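Local structure of fructuronate-tagaturonate epimerase UxaE from Cohnella laeviribosi in complex with 1 glycerol (6IL9) at residues Arg133-Val138 against Leu174-Leu179; Lys163-Ile168 against Tyr255-Gln260; Lys202-Glu205 against Val210-His213. The protein interconverts D-fructuronate and D-tagaturonate as a zinc-containing epimerase built on a TIM barrel. One frame throughout, in Å; residues are numbered along the deposited sequence.

Contacts 1 and 2 belong to the TIM barrel and touch each other: Leu179 of the strand entered in contact 1 packs on Ile168 and Ile259 of contact 2, and helix 165-173 is followed, after a short turn, by strand 178-182. Contact 1 is apolar, its buried ring pair packed between barrel elements, with Lys136 exposed beside it. Contact 2 joins two helices of the outer layer, with a buried isoleucine-tyrosine pair below and a charged carboxylate network nearer solvent. The centre of contact 3 lies about 37 Å from the centre of the chain, between two helices in the long excursion after strand 178-182, and relies on an arginine with aliphatic contacts and a long salt bridge.

Contact 1: Arg133-Val138 against Leu174-Leu179; sequences RDYKQV and LGFTML
Phe176 drives the edge of its ring against the face of Tyr135, an edge-to-face (T-shaped) pair with centroids 4.5 Å apart and planes inclined at 58°. Phe176 CG lies beside its backbone N, opposite the carbonyl carbon (chi1 -78°), which turns the ring to Tyr135. The leading atom is Phe176 CZ, which comes within 3.2 Å of Tyr135 CD1, so the contact sits over the CG-CD1 side of the tyrosine ring. Leu174 fills the space beside the pair with its two methyl branches: CD1 rests 3.6 Å from Tyr135 CB, and CD2 lies 3.8 Å from Lys136 CE, across the extended aliphatic chain of that solvent-facing lysine. At the far end of the ring the Tyr135 hydroxyl bonds to Gln123 O on strand 117-124. With an alanine in place of Tyr135, the edge of Phe176 would probably lose the face it presses on, and Gln123 O its hydroxyl partner. Asp134 and Gln137 form a capping box at the start of helix 135-149, Gln137 N bonding to Asp134 OD1 at 3.0 Å and Asp134 N to Gln137 OE1, while Gly175, at positive phi, closes helix 165-173 in a Schellman motif. The arrangement is that of a TIM barrel, in which the start of an outer helix packs on the turn leading from the next helix into strand 178-182.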
loop_
_atom_site.group_PDB
_atom_site.type_symbol
_atom_site.label_atom_id
_atom_site.label_comp_id
_atom_site.label_asym_id
_atom_site.label_seq_id
_atom_site.Cartn_x
_atom_site.Cartn_y
_atom_site.Cartn_z
ATOM N N ARG A 133 -7.609 -13.203 0.596
ATOM C CA ARG A 133 -7.108 -12.909 1.928
ATOM C C ARG A 133 -8.057 -11.961 2.645
ATOM O O ARG A 133 -8.978 -11.404 2.050
ATOM C CB ARG A 133 -5.697 -12.314 1.850
ATOM C CG ARG A 133 -4.719 -13.245 1.162
ATOM C CD ARG A 133 -3.377 -12.573 0.979
ATOM N NE ARG A 133 -2.617 -12.556 2.223
ATOM C CZ ARG A 133 -1.885 -11.524 2.633
ATOM N NH1 ARG A 133 -1.836 -10.411 1.896
ATOM N NH2 ARG A 133 -1.208 -11.604 3.778
ATOM N N ASP A 134 -7.846 -11.801 3.950
ATOM C CA ASP A 134 -8.625 -10.852 4.731
ATOM C C ASP A 134 -7.682 -9.920 5.472
ATOM O O ASP A 134 -6.473 -10.155 5.547
ATOM C CB ASP A 134 -9.585 -11.553 5.708
ATOM C CG ASP A 134 -8.878 -12.434 6.715
ATOM O OD1 ASP A 134 -7.914 -11.978 7.365
ATOM O OD2 ASP A 134 -9.302 -13.598 6.881
ATOM N N TYR A 135 -8.258 -8.860 6.049
ATOM C CA TYR A 135 -7.434 -7.827 6.675
ATOM C C TYR A 135 -6.722 -8.337 7.924
ATOM O O TYR A 135 -5.641 -7.840 8.264
ATOM C CB TYR A 135 -8.285 -6.601 7.011
ATOM C CG TYR A 135 -8.279 -5.543 5.926
ATOM C CD1 TYR A 135 -7.157 -5.344 5.127
ATOM C CD2 TYR A 135 -9.398 -4.759 5.697
ATOM C CE1 TYR A 135 -7.153 -4.376 4.129
ATOM C CE2 TYR A 135 -9.408 -3.798 4.704
ATOM C CZ TYR A 135 -8.288 -3.604 3.924
ATOM O OH TYR A 135 -8.316 -2.631 2.936
ATOM N N LYS A 136 -7.306 -9.304 8.636
ATOM C CA LYS A 136 -6.604 -9.855 9.790
ATOM C C LYS A 136 -5.247 -10.420 9.390
ATOM O O LYS A 136 -4.249 -10.193 10.079
ATOM C CB LYS A 136 -7.454 -10.936 10.460
ATOM C CG LYS A 136 -8.642 -10.379 11.200
ATOM C CD LYS A 136 -9.521 -11.506 11.724
ATOM C CE LYS A 136 -10.515 -10.982 12.743
ATOM N NZ LYS A 136 -11.331 -12.085 13.333
ATOM N N GLN A 137 -5.191 -11.142 8.264
ATOM C CA GLN A 137 -3.929 -11.719 7.814
ATOM C C GLN A 137 -2.923 -10.643 7.427
ATOM O O GLN A 137 -1.715 -10.818 7.626
ATOM C CB GLN A 137 -4.174 -12.651 6.631
ATOM C CG GLN A 137 -5.184 -13.740 6.915
ATOM C CD GLN A 137 -5.438 -14.578 5.691
ATOM O OE1 GLN A 137 -6.008 -14.105 4.715
ATOM N NE2 GLN A 137 -4.996 -15.828 5.725
ATOM N N VAL A 138 -3.395 -9.529 6.859
ATOM C CA VAL A 138 -2.474 -8.471 6.449
ATOM C C VAL A 138 -1.779 -7.874 7.672
ATOM O O VAL A 138 -0.549 -7.724 7.699
ATOM C CB VAL A 138 -3.222 -7.406 5.621
ATOM C CG1 VAL A 138 -2.286 -6.275 5.222
ATOM C CG2 VAL A 138 -3.815 -8.058 4.363
ATOM N N LEU A 174 -10.759 -3.574 13.146
ATOM C CA LEU A 174 -9.615 -4.470 13.095
ATOM C C LEU A 174 -8.301 -3.794 13.476
ATOM O O LEU A 174 -7.254 -4.451 13.458
ATOM C CB LEU A 174 -9.512 -5.085 11.695
ATOM C CG LEU A 174 -10.597 -6.107 11.349
ATOM C CD1 LEU A 174 -10.422 -6.636 9.929
ATOM C CD2 LEU A 174 -10.595 -7.250 12.359
ATOM N N GLY A 175 -8.325 -2.514 13.839
ATOM C CA GLY A 175 -7.143 -1.859 14.352
ATOM C C GLY A 175 -6.331 -1.093 13.332
ATOM O O GLY A 175 -5.192 -0.715 13.633
ATOM N N PHE A 176 -6.868 -0.854 12.140
ATOM C CA PHE A 176 -6.119 -0.083 11.156
ATOM C C PHE A 176 -5.940 1.347 11.643
ATOM O O PHE A 176 -6.814 1.910 12.313
ATOM C CB PHE A 176 -6.812 -0.127 9.799
ATOM C CG PHE A 176 -6.568 -1.414 9.069
ATOM C CD1 PHE A 176 -7.291 -2.547 9.394
ATOM C CD2 PHE A 176 -5.573 -1.510 8.113
ATOM C CE1 PHE A 176 -7.051 -3.759 8.756
ATOM C CE2 PHE A 176 -5.331 -2.710 7.453
ATOM C CZ PHE A 176 -6.058 -3.843 7.784
ATOM N N THR A 177 -4.774 1.914 11.340
ATOM C CA THR A 177 -4.390 3.224 11.845
ATOM C C THR A 177 -4.382 4.280 10.759
ATOM O O THR A 177 -4.288 5.474 11.068
ATOM C CB THR A 177 -3.009 3.151 12.505
ATOM O OG1 THR A 177 -2.067 2.564 11.594
ATOM C CG2 THR A 177 -3.084 2.304 13.756
ATOM N N MET A 178 -4.487 3.866 9.507
ATOM C CA MET A 178 -4.573 4.746 8.359
ATOM C C MET A 178 -5.791 4.313 7.567
ATOM O O MET A 178 -5.987 3.115 7.350
ATOM C CB MET A 178 -3.291 4.649 7.520
ATOM C CG MET A 178 -3.282 5.466 6.247
ATOM S SD MET A 178 -1.628 5.548 5.491
ATOM C CE MET A 178 -2.070 6.473 4.019
ATOM N N LEU A 179 -6.638 5.262 7.186
ATOM C CA LEU A 179 -7.835 4.956 6.409
ATOM C C LEU A 179 -7.807 5.773 5.128
ATOM O O LEU A 179 -7.807 7.005 5.178
ATOM C CB LEU A 179 -9.111 5.249 7.209
ATOM C CG LEU A 179 -9.541 4.218 8.246
ATOM C CD1 LEU A 179 -11.033 4.334 8.523
ATOM C CD2 LEU A 179 -9.202 2.823 7.793
#

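Contact 2: Lys163-Ile168 against Tyr255-Gln260; sequences KKEEDI and YEKYIQ
In the helical layer around the TIM barrel, the first turn of helix 165-173 meets the last turn of helix 234-259 through Glu165 and Ile168 on one side and Lys257 and Tyr258 on the other. Glu165 OE2 accepts two bonds from the other helix. Tyr258 OH donates to the anti lone pair of Glu165 OE2 at 2.6 Å, and Lys257 NZ to the syn lone pair of the same OE2 at 2.8 Å, the latter also a salt bridge. OE2 lies at the edge of the Tyr258 ring, near its plane, while the carboxylate as a whole is turned 69° from the ring. Lys257 gets there by a fully extended chain that leaves the backbone with CG anti to the nitrogen (chi1 -167°); its CG lies 3.8 Å above the centre of the Tyr258 ring. Tyr253, one turn earlier, bonds through its hydroxyl to both Glu165 OE1 and Lys257 NZ, and Arg169 NH1 bonds to Tyr258 OH, so each polar end has a second partner. The ammonium of Lys257, with Arg169 one bond further off, would be expected to favour an ionised Glu165.

Below this network the contact turns apolar, as befits a layer packed on a barrel wall: Ile168 CG2 stands 3.9 Å from Tyr258 CG, and Ile168 also touches Leu179 and Leu181 of strand 178-182, while Ile259 reaches Leu179. Helix 234-259 loosens into a wider pi-type turn here, Gln260 N bonding to Tyr255 O at 2.9 Å.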
loop_
_atom_site.group_PDB
_atom_site.type_symbol
_atom_site.label_atom_id
_atom_site.label_comp_id
_atom_site.label_asym_id
_atom_site.label_seq_id
_atom_site.Cartn_x
_atom_site.Cartn_y
_atom_site.Cartn_z
ATOM N N LYS A 163 -14.196 2.367 0.015
ATOM C CA LYS A 163 -15.324 3.035 -0.626
ATOM C C LYS A 163 -16.624 2.850 0.137
ATOM O O LYS A 163 -17.450 3.763 0.166
ATOM C CB LYS A 163 -15.520 2.504 -2.068
ATOM C CG LYS A 163 -14.364 2.784 -3.020
ATOM C CD LYS A 163 -14.636 2.193 -4.408
ATOM C CE LYS A 163 -13.329 1.878 -5.145
ATOM N NZ LYS A 163 -13.334 0.532 -5.799
ATOM N N LYS A 164 -16.827 1.687 0.744
ATOM C CA LYS A 164 -18.101 1.344 1.358
ATOM C C LYS A 164 -18.002 1.493 2.867
ATOM O O LYS A 164 -16.977 1.156 3.468
ATOM C CB LYS A 164 -18.506 -0.088 0.996
ATOM C CG LYS A 164 -18.634 -0.333 -0.486
ATOM C CD LYS A 164 -19.457 -1.584 -0.764
ATOM C CE LYS A 164 -20.053 -1.561 -2.168
ATOM N NZ LYS A 164 -20.718 -0.265 -2.495
ATOM N N GLU A 165 -19.083 1.989 3.480
ATOM C CA GLU A 165 -19.068 2.249 4.917
ATOM C C GLU A 165 -18.796 0.979 5.713
ATOM O O GLU A 165 -18.129 1.027 6.753
ATOM C CB GLU A 165 -20.394 2.876 5.350
ATOM C CG GLU A 165 -20.645 4.235 4.751
ATOM C CD GLU A 165 -21.868 4.914 5.339
ATOM O OE1 GLU A 165 -22.616 5.543 4.565
ATOM O OE2 GLU A 165 -22.075 4.823 6.566
ATOM N N GLU A 166 -19.312 -0.163 5.243
ATOM C CA GLU A 166 -19.067 -1.429 5.929
ATOM C C GLU A 166 -17.576 -1.732 6.010
ATOM O O GLU A 166 -17.087 -2.216 7.036
ATOM C CB GLU A 166 -19.805 -2.564 5.216
ATOM C CG GLU A 166 -20.254 -3.685 6.136
ATOM C CD GLU A 166 -20.217 -5.055 5.471
ATOM O OE1 GLU A 166 -20.190 -6.072 6.202
ATOM O OE2 GLU A 166 -20.221 -5.116 4.220
ATOM N N ASP A 167 -16.840 -1.441 4.935
ATOM C CA ASP A 167 -15.404 -1.683 4.902
ATOM C C ASP A 167 -14.642 -0.703 5.785
ATOM O O ASP A 167 -13.649 -1.084 6.417
ATOM C CB ASP A 167 -14.905 -1.606 3.454
ATOM C CG ASP A 167 -15.435 -2.745 2.592
ATOM O OD1 ASP A 167 -15.691 -3.836 3.146
ATOM O OD2 ASP A 167 -15.593 -2.557 1.369
ATOM N N ILE A 168 -15.102 0.546 5.861
ATOM C CA ILE A 168 -14.506 1.516 6.779
ATOM C C ILE A 168 -14.709 1.076 8.228
ATOM O O ILE A 168 -13.792 1.152 9.058
ATOM C CB ILE A 168 -15.104 2.910 6.523
ATOM C CG1 ILE A 168 -14.740 3.372 5.109
ATOM C CG2 ILE A 168 -14.652 3.894 7.573
ATOM C CD1 ILE A 168 -15.559 4.558 4.635
ATOM N N TYR A 255 -15.620 11.598 7.461
ATOM C CA TYR A 255 -14.800 12.101 8.561
ATOM C C TYR A 255 -15.625 12.238 9.839
ATOM O O TYR A 255 -15.217 11.775 10.913
ATOM C CB TYR A 255 -14.159 13.447 8.202
ATOM C CG TYR A 255 -13.368 13.947 9.387
ATOM C CD1 TYR A 255 -12.136 13.376 9.705
ATOM C CD2 TYR A 255 -13.872 14.938 10.227
ATOM C CE1 TYR A 255 -11.424 13.771 10.811
ATOM C CE2 TYR A 255 -13.154 15.351 11.349
ATOM C CZ TYR A 255 -11.931 14.766 11.626
ATOM O OH TYR A 255 -11.216 15.158 12.736
ATOM N N GLU A 256 -16.804 12.854 9.735
ATOM C CA GLU A 256 -17.594 13.100 10.933
ATOM C C GLU A 256 -18.221 11.818 11.470
ATOM O O GLU A 256 -18.323 11.654 12.689
ATOM C CB GLU A 256 -18.665 14.155 10.644
ATOM C CG GLU A 256 -18.074 15.525 10.376
ATOM C CD GLU A 256 -19.101 16.560 9.923
ATOM O OE1 GLU A 256 -20.255 16.194 9.608
ATOM O OE2 GLU A 256 -18.743 17.757 9.883
ATOM N N LYS A 257 -18.615 10.897 10.589
ATOM C CA LYS A 257 -19.294 9.684 11.043
ATOM C C LYS A 257 -18.320 8.684 11.659
ATOM O O LYS A 257 -18.651 8.033 12.660
ATOM C CB LYS A 257 -20.059 9.036 9.885
ATOM C CG LYS A 257 -21.048 7.942 10.326
ATOM C CD LYS A 257 -21.968 7.487 9.195
ATOM C CE LYS A 257 -22.894 6.348 9.653
ATOM N NZ LYS A 257 -23.809 5.900 8.554
ATOM N N TYR A 258 -17.111 8.558 11.096
ATOM C CA TYR A 258 -16.224 7.438 11.406
ATOM C C TYR A 258 -14.844 7.827 11.926
ATOM O O TYR A 258 -14.289 7.097 12.750
ATOM C CB TYR A 258 -16.032 6.563 10.159
ATOM C CG TYR A 258 -17.289 5.836 9.747
ATOM C CD1 TYR A 258 -17.858 4.878 10.577
ATOM C CD2 TYR A 258 -17.907 6.110 8.537
ATOM C CE1 TYR A 258 -19.006 4.216 10.215
ATOM C CE2 TYR A 258 -19.054 5.447 8.156
ATOM C CZ TYR A 258 -19.601 4.501 9.003
ATOM O OH TYR A 258 -20.745 3.842 8.620
ATOM N N ILE A 259 -14.260 8.921 11.458
ATOM C CA ILE A 259 -12.886 9.254 11.852
ATOM C C ILE A 259 -12.857 10.025 13.162
ATOM O O ILE A 259 -12.164 9.638 14.106
ATOM C CB ILE A 259 -12.190 10.042 10.723
ATOM C CG1 ILE A 259 -12.387 9.340 9.373
ATOM C CG2 ILE A 259 -10.704 10.265 11.040
ATOM C CD1 ILE A 259 -11.747 7.960 9.292
ATOM N N GLN A 260 -13.597 11.136 13.211
ATOM C CA GLN A 260 -13.733 11.933 14.423
ATOM C C GLN A 260 -14.149 11.072 15.609
ATOM O O GLN A 260 -13.706 11.300 16.741
ATOM C CB GLN A 260 -14.770 13.025 14.163
ATOM C CG GLN A 260 -14.860 14.162 15.150
ATOM C CD GLN A 260 -15.532 15.373 14.515
ATOM O OE1 GLN A 260 -15.048 16.497 14.622
ATOM N NE2 GLN A 260 -16.644 15.136 13.827
#

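Contact 3: Lys202-Glu205 against Val210-His213; sequences KYEE and VRSH
Arg211 meets Tyr203 and Glu204 where helix 196-204 gives way, after a short turn, to helix 208-218. The first kind of interaction is aliphatic on aromatic. Arg211 CG makes an off-centre CH-pi contact with the Tyr203 ring, 4.0 Å from its centroid and 30° from the ring normal, and CD follows at 3.4 Å from Tyr203 CE2. The methylene CD also comes to 3.3 Å from Tyr203 O, so the arginine chain is pressed against both ring and backbone of the same residue. The other surroundings of Tyr203 include Met238 and Val241 of helix 234-259, against which helix 196-204 packs.

The second kind is charge. Glu204 bends at its second torsion (chi2 -79°), which brings OE2 over one face of the guanidinium, 3.7 Å from Arg211 CZ. Arg211 NH1 is 3.8 Å from that OE2: a long salt bridge of charges alone, since the oxygen stands well out of the guanidinium plane and no N-H points at it.

Hydrogen bonding, the third kind, uses partners outside the two segments. Arg211 NE bonds to Leu206 O in the linking turn, and Tyr203 OH bonds to Glu215 OE1, one turn beyond Arg211 on helix 208-218. The chemistry suggests that Arg211 is probably placed by its methylenes on Tyr203 and its bond to Leu206 O, the glutamate likely adding a less directional attraction on the solvent side.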
loop_
_atom_site.group_PDB
_atom_site.type_symbol
_atom_site.label_atom_id
_atom_site.label_comp_id
_atom_site.label_asym_id
_atom_site.label_seq_id
_atom_site.Cartn_x
_atom_site.Cartn_y
_atom_site.Cartn_z
ATOM N N LYS A 202 -25.448 23.429 -15.664
ATOM C CA LYS A 202 -25.524 22.493 -14.549
ATOM C C LYS A 202 -25.246 23.204 -13.231
ATOM O O LYS A 202 -25.885 22.911 -12.209
ATOM C CB LYS A 202 -24.548 21.335 -14.793
ATOM C CG LYS A 202 -24.445 20.308 -13.674
ATOM C CD LYS A 202 -25.803 19.941 -13.082
ATOM C CE LYS A 202 -25.662 19.625 -11.600
ATOM N NZ LYS A 202 -26.062 20.768 -10.724
ATOM N N TYR A 203 -24.316 24.165 -13.243
ATOM C CA TYR A 203 -24.023 24.939 -12.041
ATOM C C TYR A 203 -25.251 25.702 -11.555
ATOM O O TYR A 203 -25.479 25.823 -10.344
ATOM C CB TYR A 203 -22.865 25.905 -12.308
ATOM C CG TYR A 203 -22.477 26.790 -11.140
ATOM C CD1 TYR A 203 -21.624 26.326 -10.142
ATOM C CD2 TYR A 203 -22.952 28.095 -11.035
ATOM C CE1 TYR A 203 -21.273 27.135 -9.069
ATOM C CE2 TYR A 203 -22.599 28.909 -9.978
ATOM C CZ TYR A 203 -21.755 28.423 -8.999
ATOM O OH TYR A 203 -21.411 29.227 -7.946
ATOM N N GLU A 204 -26.059 26.218 -12.483
ATOM C CA GLU A 204 -27.199 27.036 -12.084
ATOM C C GLU A 204 -28.335 26.212 -11.487
ATOM O O GLU A 204 -29.228 26.785 -10.853
ATOM C CB GLU A 204 -27.711 27.852 -13.273
ATOM C CG GLU A 204 -26.779 28.986 -13.698
ATOM C CD GLU A 204 -26.877 30.218 -12.815
ATOM O OE1 GLU A 204 -26.405 31.292 -13.253
ATOM O OE2 GLU A 204 -27.425 30.115 -11.693
ATOM N N GLU A 205 -28.327 24.892 -11.669
ATOM C CA GLU A 205 -29.297 24.030 -11.002
ATOM C C GLU A 205 -28.977 23.803 -9.525
ATOM O O GLU A 205 -29.809 23.233 -8.806
ATOM C CB GLU A 205 -29.390 22.684 -11.726
ATOM C CG GLU A 205 -29.682 22.817 -13.208
ATOM C CD GLU A 205 -29.965 21.492 -13.876
ATOM O OE1 GLU A 205 -30.583 21.502 -14.962
ATOM O OE2 GLU A 205 -29.578 20.440 -13.321
ATOM N N VAL A 210 -25.706 27.267 -1.899
ATOM C CA VAL A 210 -24.449 26.656 -2.324
ATOM C C VAL A 210 -23.675 27.614 -3.215
ATOM O O VAL A 210 -22.481 27.866 -3.008
ATOM C CB VAL A 210 -24.729 25.332 -3.060
ATOM C CG1 VAL A 210 -23.465 24.783 -3.703
ATOM C CG2 VAL A 210 -25.380 24.312 -2.128
ATOM N N ARG A 211 -24.348 28.157 -4.230
ATOM C CA ARG A 211 -23.673 29.051 -5.160
ATOM C C ARG A 211 -23.188 30.306 -4.456
ATOM O O ARG A 211 -22.112 30.824 -4.778
ATOM C CB ARG A 211 -24.607 29.382 -6.327
ATOM C CG ARG A 211 -24.907 28.172 -7.191
ATOM C CD ARG A 211 -25.665 28.553 -8.448
ATOM N NE ARG A 211 -27.112 28.487 -8.257
ATOM C CZ ARG A 211 -27.883 29.547 -8.039
ATOM N NH1 ARG A 211 -27.347 30.758 -7.972
ATOM N NH2 ARG A 211 -29.194 29.395 -7.885
ATOM N N SER A 212 -23.933 30.782 -3.458
ATOM C CA SER A 212 -23.482 31.941 -2.698
ATOM C C SER A 212 -22.255 31.607 -1.854
ATOM O O SER A 212 -21.312 32.405 -1.777
ATOM C CB SER A 212 -24.619 32.461 -1.821
ATOM O OG SER A 212 -24.126 33.144 -0.684
ATOM N N HIS A 213 -22.245 30.431 -1.220
ATOM C CA HIS A 213 -21.103 30.040 -0.395
ATOM C C HIS A 213 -19.822 30.011 -1.217
ATOM O O HIS A 213 -18.792 30.558 -0.805
ATOM C CB HIS A 213 -21.356 28.677 0.252
ATOM C CG HIS A 213 -20.120 28.028 0.810
ATOM N ND1 HIS A 213 -19.587 28.372 2.035
ATOM C CD2 HIS A 213 -19.319 27.053 0.312
ATOM C CE1 HIS A 213 -18.510 27.639 2.267
ATOM N NE2 HIS A 213 -18.324 26.835 1.236
#